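Local coordinates for mandelate racemase/muconate lactonizing enzyme family protein (Sulfitobacter sp. NAS-14.1, PDB 3T4W) that is of unknown specific function but probably acts as an enolase-superfamily lyase or racemase on a carboxylate substrate, at residues Thr151-Leu156 / Thr184-Asp189. Sequence-based numbering, arbitrary orientation.
Sequences TYLYPL and TAIKFD
T151 and Y152, at the end of strand 146-152, run parallel to I186 and K187 of strand 185-188, with Y152 and K187 4.5 Å apart at their CA atoms. Two backbone hydrogen bonds join them: K187 N donates to T151 O at 3.0 Å, and L153 N to K187 O at 2.9 Å. K187 therefore binds Y152's neighbours on both sides. Beyond Y152 the 151-156 segment leaves the strand, L153 keeping one last bond through its N. Helix 168-180 connects the two strands in a beta-alpha-beta unit of the C-terminal modified TIM barrel, (beta/alpha)7beta, of the enolase superfamily. The Y152 ring lies over the second strand: K187 O sits 3.6 Å above one face, offset toward the rim, and F188 CA makes a CH-pi contact over the ring, 4.2 Å from its centroid. Having CG anti to the backbone N (chi1 -152°) sets the ring along the neighbouring strand, its OH end reaching D189, just past F188. With an alanine at position 152, K187 O and F188 CA would probably lose their aromatic cover, and the K187 methylenes the ring they run beside. The lysine chain passes that ring with K187 CE 4.1 Å from Y152 CD1, then carries NZ to salt bridges with E256 and E357, while the D189 carboxylate reaches H232 and Q234. On the sheet face of T151 and I186, L153 extends its CD2 to I186 CB at 3.8 Å, and its CD1 meets F188 CB at 4.2 Å, the L153 and F188 side chains lying alongside each other. I217 of helix 204-221 touches L153, I186 and F188, continuing this apolar layer between sheet and helices.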
ATOM      1  N   THR A 151     -13.642  -4.366 -37.068  1.00 13.85           N
ATOM      2  CA  THR A 151     -15.065  -4.662 -37.121  1.00 14.37           C
ATOM      3  C   THR A 151     -15.415  -5.875 -36.264  1.00 16.91           C
ATOM      4  O   THR A 151     -14.547  -6.638 -35.840  1.00 17.03           O
ATOM      5  CB  THR A 151     -15.535  -4.920 -38.569  1.00 13.92           C
ATOM      6  OG1 THR A 151     -16.944  -5.162 -38.586  1.00 17.20           O
ATOM      7  CG2 THR A 151     -14.821  -6.121 -39.157  1.00 15.13           C
ATOM      8  N   TYR A 152     -16.704  -6.039 -36.013  1.00 20.06           N
ATOM      9  CA  TYR A 152     -17.211  -7.199 -35.316  1.00 20.54           C
ATOM     10  C   TYR A 152     -17.388  -8.284 -36.368  1.00 20.67           C
ATOM     11  O   TYR A 152     -17.458  -7.981 -37.560  1.00 22.83           O
ATOM     12  CB  TYR A 152     -18.556  -6.842 -34.689  1.00 23.02           C
ATOM     13  CG  TYR A 152     -18.920  -7.616 -33.445  1.00 25.29           C
ATOM     14  CD1 TYR A 152     -18.749  -7.058 -32.182  1.00 24.44           C
ATOM     15  CD2 TYR A 152     -19.466  -8.894 -33.531  1.00 28.86           C
ATOM     16  CE1 TYR A 152     -19.098  -7.756 -31.040  1.00 26.04           C
ATOM     17  CE2 TYR A 152     -19.820  -9.601 -32.394  1.00 27.23           C
ATOM     18  CZ  TYR A 152     -19.630  -9.025 -31.154  1.00 28.56           C
ATOM     19  OH  TYR A 152     -19.978  -9.721 -30.022  1.00 36.30           O
ATOM     20  N   LEU A 153     -17.447  -9.542 -35.943  1.00 21.86           N
ATOM     21  CA  LEU A 153     -17.714 -10.641 -36.871  1.00 22.27           C
ATOM     22  C   LEU A 153     -19.215 -10.782 -37.132  1.00 25.49           C
ATOM     23  O   LEU A 153     -19.961 -11.301 -36.302  1.00 23.16           O
ATOM     24  CB  LEU A 153     -17.114 -11.957 -36.361  1.00 19.19           C
ATOM     25  CG  LEU A 153     -15.577 -12.012 -36.333  1.00 20.39           C
ATOM     26  CD1 LEU A 153     -15.097 -13.394 -35.912  1.00 16.44           C
ATOM     27  CD2 LEU A 153     -14.954 -11.606 -37.679  1.00 13.71           C
ATOM     28  N   TYR A 154     -19.654 -10.298 -38.288  1.00 23.12           N
ATOM     29  CA  TYR A 154     -21.058 -10.381 -38.650  1.00 25.57           C
ATOM     30  C   TYR A 154     -21.261 -11.527 -39.628  1.00 22.38           C
ATOM     31  O   TYR A 154     -20.349 -11.870 -40.374  1.00 20.02           O
ATOM     32  CB  TYR A 154     -21.541  -9.061 -39.271  1.00 27.92           C
ATOM     33  CG  TYR A 154     -21.518  -7.876 -38.327  1.00 26.19           C
ATOM     34  CD1 TYR A 154     -22.386  -7.809 -37.240  1.00 25.90           C
ATOM     35  CD2 TYR A 154     -20.638  -6.817 -38.533  1.00 26.63           C
ATOM     36  CE1 TYR A 154     -22.367  -6.727 -36.379  1.00 26.20           C
ATOM     37  CE2 TYR A 154     -20.615  -5.730 -37.678  1.00 25.75           C
ATOM     38  CZ  TYR A 154     -21.480  -5.692 -36.603  1.00 25.52           C
ATOM     39  OH  TYR A 154     -21.457  -4.616 -35.750  1.00 29.32           O
ATOM     40  N   PRO A 155     -22.467 -12.113 -39.633  1.00 25.04           N
ATOM     41  CA  PRO A 155     -22.799 -13.218 -40.539  1.00 24.09           C
ATOM     42  C   PRO A 155     -22.567 -12.836 -41.993  1.00 21.95           C
ATOM     43  O   PRO A 155     -22.828 -11.700 -42.376  1.00 19.72           O
ATOM     44  CB  PRO A 155     -24.302 -13.423 -40.308  1.00 27.07           C
ATOM     45  CG  PRO A 155     -24.582 -12.836 -38.982  1.00 24.55           C
ATOM     46  CD  PRO A 155     -23.618 -11.705 -38.810  1.00 24.60           C
ATOM     47  N   LEU A 156     -22.083 -13.778 -42.790  1.00 28.03           N
ATOM     48  CA  LEU A 156     -22.002 -13.600 -44.233  1.00 28.65           C
ATOM     49  C   LEU A 156     -23.385 -13.840 -44.849  1.00 30.78           C
ATOM     50  O   LEU A 156     -24.259 -14.424 -44.209  1.00 34.52           O
ATOM     51  CB  LEU A 156     -20.967 -14.559 -44.823  1.00 27.41           C
ATOM     52  CG  LEU A 156     -19.541 -14.394 -44.292  1.00 25.34           C
ATOM     53  CD1 LEU A 156     -18.619 -15.468 -44.848  1.00 25.67           C
ATOM     54  CD2 LEU A 156     -18.994 -13.009 -44.611  1.00 24.63           C
ATOM     55  N   THR A 184      -7.359  -5.606 -40.005  1.00 15.96           N
ATOM     56  CA  THR A 184      -6.232  -6.223 -39.325  1.00 16.78           C
ATOM     57  C   THR A 184      -6.578  -6.615 -37.892  1.00 16.65           C
ATOM     58  O   THR A 184      -5.688  -6.970 -37.112  1.00 15.85           O
ATOM     59  CB  THR A 184      -5.033  -5.276 -39.310  1.00 17.19           C
ATOM     60  OG1 THR A 184      -5.406  -4.042 -38.679  1.00 13.22           O
ATOM     61  CG2 THR A 184      -4.583  -4.988 -40.731  1.00 17.29           C
ATOM     62  N   ALA A 185      -7.870  -6.532 -37.557  1.00 13.76           N
ATOM     63  CA  ALA A 185      -8.387  -6.909 -36.237  1.00 16.23           C
ATOM     64  C   ALA A 185      -9.895  -7.184 -36.276  1.00 16.01           C
ATOM     65  O   ALA A 185     -10.633  -6.550 -37.022  1.00 13.35           O
ATOM     66  CB  ALA A 185      -8.082  -5.833 -35.206  1.00 15.80           C
ATOM     67  N   ILE A 186     -10.348  -8.122 -35.456  1.00 15.49           N
ATOM     68  CA  ILE A 186     -11.743  -8.523 -35.473  1.00 15.02           C
ATOM     69  C   ILE A 186     -12.213  -8.841 -34.057  1.00 17.94           C
ATOM     70  O   ILE A 186     -11.458  -9.404 -33.263  1.00 15.23           O
ATOM     71  CB  ILE A 186     -11.951  -9.753 -36.368  1.00 15.26           C
ATOM     72  CG1 ILE A 186     -10.967 -10.857 -35.982  1.00 16.12           C
ATOM     73  CG2 ILE A 186     -11.766  -9.388 -37.824  1.00 13.34           C
ATOM     74  CD1 ILE A 186     -10.893 -11.965 -36.990  1.00 22.23           C
ATOM     75  N   LYS A 187     -13.457  -8.473 -33.751  1.00 16.94           N
ATOM     76  CA  LYS A 187     -14.036  -8.705 -32.434  1.00 16.80           C
ATOM     77  C   LYS A 187     -15.210  -9.687 -32.480  1.00 19.35           C
ATOM     78  O   LYS A 187     -15.927  -9.772 -33.477  1.00 20.69           O
ATOM     79  CB  LYS A 187     -14.482  -7.384 -31.799  1.00 17.26           C
ATOM     80  CG  LYS A 187     -15.018  -7.545 -30.387  1.00 18.88           C
ATOM     81  CD  LYS A 187     -14.849  -6.283 -29.569  1.00 16.48           C
ATOM     82  CE  LYS A 187     -15.946  -5.282 -29.858  1.00 16.09           C
ATOM     83  NZ  LYS A 187     -15.564  -3.949 -29.312  1.00 16.87           N
ATOM     84  N   PHE A 188     -15.395 -10.425 -31.392  1.00 15.13           N
ATOM     85  CA  PHE A 188     -16.495 -11.376 -31.272  1.00 18.44           C
ATOM     86  C   PHE A 188     -16.838 -11.541 -29.798  1.00 19.90           C
ATOM     87  O   PHE A 188     -16.017 -11.227 -28.938  1.00 18.33           O
ATOM     88  CB  PHE A 188     -16.121 -12.732 -31.897  1.00 17.79           C
ATOM     89  CG  PHE A 188     -14.783 -13.268 -31.444  1.00 18.29           C
ATOM     90  CD1 PHE A 188     -13.604 -12.745 -31.948  1.00 16.68           C
ATOM     91  CD2 PHE A 188     -14.706 -14.291 -30.520  1.00 16.31           C
ATOM     92  CE1 PHE A 188     -12.371 -13.231 -31.534  1.00 13.82           C
ATOM     93  CE2 PHE A 188     -13.472 -14.779 -30.099  1.00 18.54           C
ATOM     94  CZ  PHE A 188     -12.306 -14.249 -30.612  1.00 13.40           C
ATOM     95  N   ASP A 189     -18.051 -12.000 -29.504  1.00 19.65           N
ATOM     96  CA  ASP A 189     -18.395 -12.366 -28.128  1.00 22.87           C
ATOM     97  C   ASP A 189     -19.174 -13.664 -28.069  1.00 17.62           C
ATOM     98  O   ASP A 189     -20.366 -13.686 -28.350  1.00 15.74           O
ATOM     99  CB  ASP A 189     -19.190 -11.276 -27.406  1.00 21.23           C
ATOM    100  CG  ASP A 189     -19.294 -11.547 -25.909  1.00 22.68           C
ATOM    101  OD1 ASP A 189     -18.617 -12.489 -25.438  1.00 22.93           O
ATOM    102  OD2 ASP A 189     -20.031 -10.831 -25.203  1.00 19.78           O
TER